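Local coordinates for protein alcohol dehydrogenase, zinc-containing (Streptococcus pneumoniae serotype 2, PDB 5YLN) that probably catalyses the NAD+-dependent oxidation of alcohols, as a zinc-containing alcohol dehydrogenase with two bound zinc ions per chain, at residues G239-E247 against I261-G272. Residues are numbered along the deposited sequence; the frame is centred on the assembly and turned at random.
Sequences GRGVDVAIE and IIGVDGTVANCG
Val244 to Glu247 run beside Thr267 to Asn270 as neighbouring parallel strands of the Rossmann-type sheet, joined by a beta-alpha-beta crossover through helix 252-261. From Val244 on the ladder is regular: Ala245 N donates to Thr267 O, Ala269 N to Ala245 O, and Cys271 N closes it on Glu247 O at 2.9 Å. Small Ala245 leaves its face of the sheet to Cys258 of the crossover helix and to two isoleucine tips, Ile261 CD1 and Ile262 CD1, each 4.2 Å from Ala245 CB. Before the corner at Asp243, Ile261 O accepts a hydrogen bond from Val242 N; with no CB on either glycine, Gly241 CA can sit 3.2 Å from Ile261 O and Gly263 CA 3.1 Å from Arg240 O. Glu247 can be followed outward. Its CB lies 4.0 Å from Ala269 O; CG stands anti to the backbone N (chi1 -157°), and a bend at chi2 lays the carboxylate beside the Asn270 amide, their planes 24° apart. Glu247 CD lies 4.0 Å and OE1 3.5 Å from Asn270 OD1, but both oxygens are acceptors: OE1 accepts a hydrogen bond from Val249 N, OE2 one from Gly250 N, and OD1 one from His274 NE2. A carboxylate suits backbone N-H groups at the start of the crossover, and asparagine, acceptor and donor in one, also ties down the chain just past the strand: Asn270 ND2 reaches Gly272 O at 2.9 Å, on a lone pair.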
ATOM      1  N   GLY A 239       3.804  15.960  16.351  1.00 44.32           N
ATOM      2  CA  GLY A 239       5.057  15.535  15.769  1.00 40.56           C
ATOM      3  C   GLY A 239       5.040  14.188  15.076  1.00 43.18           C
ATOM      4  O   GLY A 239       6.085  13.766  14.567  1.00 41.47           O
ATOM      5  N   ARG A 240       3.893  13.499  15.016  1.00 35.23           N
ATOM      6  CA  ARG A 240       3.876  12.171  14.426  1.00 40.16           C
ATOM      7  C   ARG A 240       3.398  12.140  12.978  1.00 38.11           C
ATOM      8  O   ARG A 240       3.684  11.165  12.273  1.00 37.67           O
ATOM      9  CB  ARG A 240       3.010  11.228  15.270  1.00 37.13           C
ATOM     10  CG  ARG A 240       3.524  11.097  16.686  1.00 47.28           C
ATOM     11  CD  ARG A 240       3.202   9.734  17.299  1.00 50.90           C
ATOM     12  NE  ARG A 240       3.982   9.514  18.514  1.00 43.27           N
ATOM     13  CZ  ARG A 240       3.634   9.975  19.710  1.00 48.76           C
ATOM     14  NH1 ARG A 240       2.509  10.668  19.857  1.00 59.16           N
ATOM     15  NH2 ARG A 240       4.409   9.744  20.764  1.00 49.74           N
ATOM     16  N   GLY A 241       2.710  13.173  12.502  1.00 39.50           N
ATOM     17  CA  GLY A 241       2.119  13.118  11.174  1.00 35.44           C
ATOM     18  C   GLY A 241       0.773  12.411  11.207  1.00 34.41           C
ATOM     19  O   GLY A 241       0.309  11.941  12.247  1.00 36.80           O
ATOM     20  N   VAL A 242       0.122  12.348  10.041  1.00 28.29           N
ATOM     21  CA  VAL A 242      -1.240  11.833   9.975  1.00 27.72           C
ATOM     22  C   VAL A 242      -1.234  10.327   9.766  1.00 29.00           C
ATOM     23  O   VAL A 242      -0.287   9.747   9.215  1.00 32.66           O
ATOM     24  CB  VAL A 242      -2.046  12.565   8.882  1.00 32.94           C
ATOM     25  CG1 VAL A 242      -2.191  14.014   9.266  1.00 34.11           C
ATOM     26  CG2 VAL A 242      -1.386  12.431   7.492  1.00 27.74           C
ATOM     27  N   ASP A 243      -2.315   9.675  10.225  1.00 26.73           N
ATOM     28  CA  ASP A 243      -2.501   8.256   9.957  1.00 28.30           C
ATOM     29  C   ASP A 243      -2.998   7.999   8.539  1.00 30.44           C
ATOM     30  O   ASP A 243      -2.762   6.915   7.997  1.00 32.08           O
ATOM     31  CB  ASP A 243      -3.472   7.652  10.979  1.00 29.32           C
ATOM     32  CG  ASP A 243      -3.006   7.879  12.421  1.00 40.08           C
ATOM     33  OD1 ASP A 243      -1.828   7.583  12.702  1.00 42.40           O
ATOM     34  OD2 ASP A 243      -3.798   8.399  13.251  1.00 41.24           O
ATOM     35  N   VAL A 244      -3.686   8.961   7.930  1.00 26.05           N
ATOM     36  CA  VAL A 244      -4.216   8.811   6.576  1.00 30.33           C
ATOM     37  C   VAL A 244      -4.021  10.118   5.827  1.00 30.34           C
ATOM     38  O   VAL A 244      -4.342  11.195   6.348  1.00 29.11           O
ATOM     39  CB  VAL A 244      -5.713   8.433   6.556  1.00 34.27           C
ATOM     40  CG1 VAL A 244      -6.125   8.015   5.145  1.00 27.62           C
ATOM     41  CG2 VAL A 244      -6.054   7.336   7.616  1.00 37.04           C
ATOM     42  N   ALA A 245      -3.489  10.029   4.608  1.00 27.47           N
ATOM     43  CA  ALA A 245      -3.426  11.165   3.693  1.00 35.11           C
ATOM     44  C   ALA A 245      -4.159  10.757   2.422  1.00 32.64           C
ATOM     45  O   ALA A 245      -3.725   9.845   1.713  1.00 35.75           O
ATOM     46  CB  ALA A 245      -1.974  11.584   3.391  1.00 27.27           C
ATOM     47  N   ILE A 246      -5.281  11.400   2.164  1.00 34.79           N
ATOM     48  CA  ILE A 246      -6.103  11.125   0.996  1.00 34.38           C
ATOM     49  C   ILE A 246      -5.715  12.130  -0.080  1.00 37.14           C
ATOM     50  O   ILE A 246      -5.983  13.332   0.058  1.00 31.44           O
ATOM     51  CB  ILE A 246      -7.595  11.216   1.339  1.00 38.02           C
ATOM     52  CG1 ILE A 246      -7.961  10.196   2.427  1.00 35.09           C
ATOM     53  CG2 ILE A 246      -8.444  11.056   0.085  1.00 36.44           C
ATOM     54  CD1 ILE A 246      -9.361  10.379   3.005  1.00 44.27           C
ATOM     55  N   GLU A 247      -5.064  11.641  -1.142  1.00 34.88           N
ATOM     56  CA  GLU A 247      -4.625  12.465  -2.275  1.00 34.41           C
ATOM     57  C   GLU A 247      -5.779  12.546  -3.273  1.00 32.97           C
ATOM     58  O   GLU A 247      -6.049  11.578  -3.991  1.00 38.99           O
ATOM     59  CB  GLU A 247      -3.374  11.854  -2.916  1.00 29.92           C
ATOM     60  CG  GLU A 247      -2.481  12.805  -3.728  1.00 48.45           C
ATOM     61  CD  GLU A 247      -3.060  13.190  -5.097  1.00 56.02           C
ATOM     62  OE1 GLU A 247      -4.101  12.647  -5.532  1.00 57.27           O
ATOM     63  OE2 GLU A 247      -2.457  14.048  -5.757  1.00 59.51           O
ATOM     64  N   ILE A 261       3.829  14.124   4.979  1.00 33.89           N
ATOM     65  CA  ILE A 261       3.060  14.318   6.204  1.00 32.43           C
ATOM     66  C   ILE A 261       2.580  13.016   6.808  1.00 32.85           C
ATOM     67  O   ILE A 261       2.046  13.032   7.926  1.00 32.02           O
ATOM     68  CB  ILE A 261       1.860  15.262   5.979  1.00 37.83           C
ATOM     69  CG1 ILE A 261       0.890  14.689   4.927  1.00 34.16           C
ATOM     70  CG2 ILE A 261       2.361  16.640   5.593  1.00 34.28           C
ATOM     71  CD1 ILE A 261      -0.576  15.233   5.004  1.00 31.97           C
ATOM     72  N   ILE A 262       2.745  11.898   6.111  1.00 28.77           N
ATOM     73  CA  ILE A 262       2.240  10.634   6.594  1.00 28.18           C
ATOM     74  C   ILE A 262       3.122  10.148   7.740  1.00 33.06           C
ATOM     75  O   ILE A 262       4.345  10.292   7.714  1.00 32.68           O
ATOM     76  CB  ILE A 262       2.171   9.629   5.433  1.00 32.80           C
ATOM     77  CG1 ILE A 262       1.307   8.442   5.819  1.00 29.39           C
ATOM     78  CG2 ILE A 262       3.562   9.219   4.961  1.00 32.30           C
ATOM     79  CD1 ILE A 262      -0.148   8.812   6.039  1.00 29.88           C
ATOM     80  N   GLY A 263       2.490   9.627   8.789  1.00 30.67           N
ATOM     81  CA  GLY A 263       3.220   9.148   9.941  1.00 31.34           C
ATOM     82  C   GLY A 263       3.520   7.671   9.863  1.00 32.56           C
ATOM     83  O   GLY A 263       3.077   6.987   8.942  1.00 33.49           O
ATOM     84  N   VAL A 264       4.290   7.194  10.861  1.00 30.91           N
ATOM     85  CA  VAL A 264       4.525   5.760  11.009  1.00 27.75           C
ATOM     86  C   VAL A 264       3.196   5.021  10.986  1.00 29.20           C
ATOM     87  O   VAL A 264       2.245   5.414  11.672  1.00 26.93           O
ATOM     88  CB  VAL A 264       5.290   5.456  12.309  1.00 36.30           C
ATOM     89  CG1 VAL A 264       5.273   3.953  12.560  1.00 33.72           C
ATOM     90  CG2 VAL A 264       6.720   5.965  12.244  1.00 34.21           C
ATOM     91  N   ASP A 265       3.135   3.947  10.191  1.00 29.78           N
ATOM     92  CA  ASP A 265       2.033   3.004  10.049  1.00 32.30           C
ATOM     93  C   ASP A 265       0.919   3.578   9.179  1.00 34.87           C
ATOM     94  O   ASP A 265      -0.126   2.907   9.003  1.00 30.92           O
ATOM     95  CB  ASP A 265       1.456   2.554  11.409  1.00 30.60           C
ATOM     96  CG  ASP A 265       0.807   1.183  11.339  1.00 40.01           C
ATOM     97  OD1 ASP A 265       1.412   0.300  10.689  1.00 43.41           O
ATOM     98  OD2 ASP A 265      -0.286   0.983  11.937  1.00 38.69           O
ATOM     99  N   GLY A 266       1.097   4.781   8.621  1.00 30.24           N
ATOM    100  CA  GLY A 266       0.032   5.465   7.920  1.00 32.58           C
ATOM    101  C   GLY A 266      -0.128   5.026   6.475  1.00 39.68           C
ATOM    102  O   GLY A 266       0.707   4.306   5.930  1.00 25.91           O
ATOM    103  N   THR A 267      -1.235   5.464   5.862  1.00 29.69           N
ATOM    104  CA  THR A 267      -1.536   5.131   4.476  1.00 25.55           C
ATOM    105  C   THR A 267      -1.745   6.408   3.664  1.00 28.79           C
ATOM    106  O   THR A 267      -2.524   7.281   4.054  1.00 33.80           O
ATOM    107  CB  THR A 267      -2.771   4.224   4.378  1.00 26.48           C
ATOM    108  OG1 THR A 267      -2.495   2.961   5.002  1.00 33.81           O
ATOM    109  CG2 THR A 267      -3.184   3.983   2.936  1.00 24.88           C
ATOM    110  N   VAL A 268      -1.034   6.520   2.551  1.00 34.21           N
ATOM    111  CA  VAL A 268      -1.355   7.492   1.507  1.00 30.28           C
ATOM    112  C   VAL A 268      -2.321   6.798   0.554  1.00 29.32           C
ATOM    113  O   VAL A 268      -1.948   5.833  -0.121  1.00 31.58           O
ATOM    114  CB  VAL A 268      -0.098   7.969   0.770  1.00 26.78           C
ATOM    115  CG1 VAL A 268      -0.457   8.977  -0.349  1.00 27.06           C
ATOM    116  CG2 VAL A 268       0.916   8.579   1.745  1.00 27.19           C
ATOM    117  N   ALA A 269      -3.575   7.252   0.532  1.00 28.20           N
ATOM    118  CA  ALA A 269      -4.604   6.693  -0.344  1.00 28.05           C
ATOM    119  C   ALA A 269      -4.768   7.631  -1.529  1.00 32.67           C
ATOM    120  O   ALA A 269      -5.354   8.710  -1.393  1.00 32.40           O
ATOM    121  CB  ALA A 269      -5.939   6.508   0.386  1.00 25.46           C
ATOM    122  N   ASN A 270      -4.260   7.215  -2.687  1.00 34.90           N
ATOM    123  CA  ASN A 270      -4.430   7.968  -3.919  1.00 38.69           C
ATOM    124  C   ASN A 270      -5.825   7.724  -4.488  1.00 33.64           C
ATOM    125  O   ASN A 270      -6.230   6.573  -4.658  1.00 34.26           O
ATOM    126  CB  ASN A 270      -3.376   7.570  -4.950  1.00 37.07           C
ATOM    127  CG  ASN A 270      -3.552   8.319  -6.267  1.00 48.01           C
ATOM    128  OD1 ASN A 270      -3.055   9.433  -6.425  1.00 55.43           O
ATOM    129  ND2 ASN A 270      -4.275   7.714  -7.206  1.00 45.82           N
ATOM    130  N   CYS A 271      -6.546   8.803  -4.811  1.00 30.17           N
ATOM    131  CA  CYS A 271      -7.829   8.691  -5.509  1.00 46.08           C
ATOM    132  C   CYS A 271      -7.763   9.109  -6.961  1.00 50.06           C
ATOM    133  O   CYS A 271      -8.393   8.475  -7.802  1.00 54.62           O
ATOM    134  CB  CYS A 271      -8.899   9.556  -4.841  1.00 52.27           C
ATOM    135  SG  CYS A 271      -8.964   9.402  -3.088  1.00 62.54           S
ATOM    136  N   GLY A 272      -7.023  10.171  -7.268  1.00 54.13           N
ATOM    137  CA  GLY A 272      -7.128  10.775  -8.569  1.00 51.29           C
ATOM    138  C   GLY A 272      -6.363  10.035  -9.647  1.00 48.07           C
ATOM    139  O   GLY A 272      -5.466   9.229  -9.393  1.00 35.49           O
TER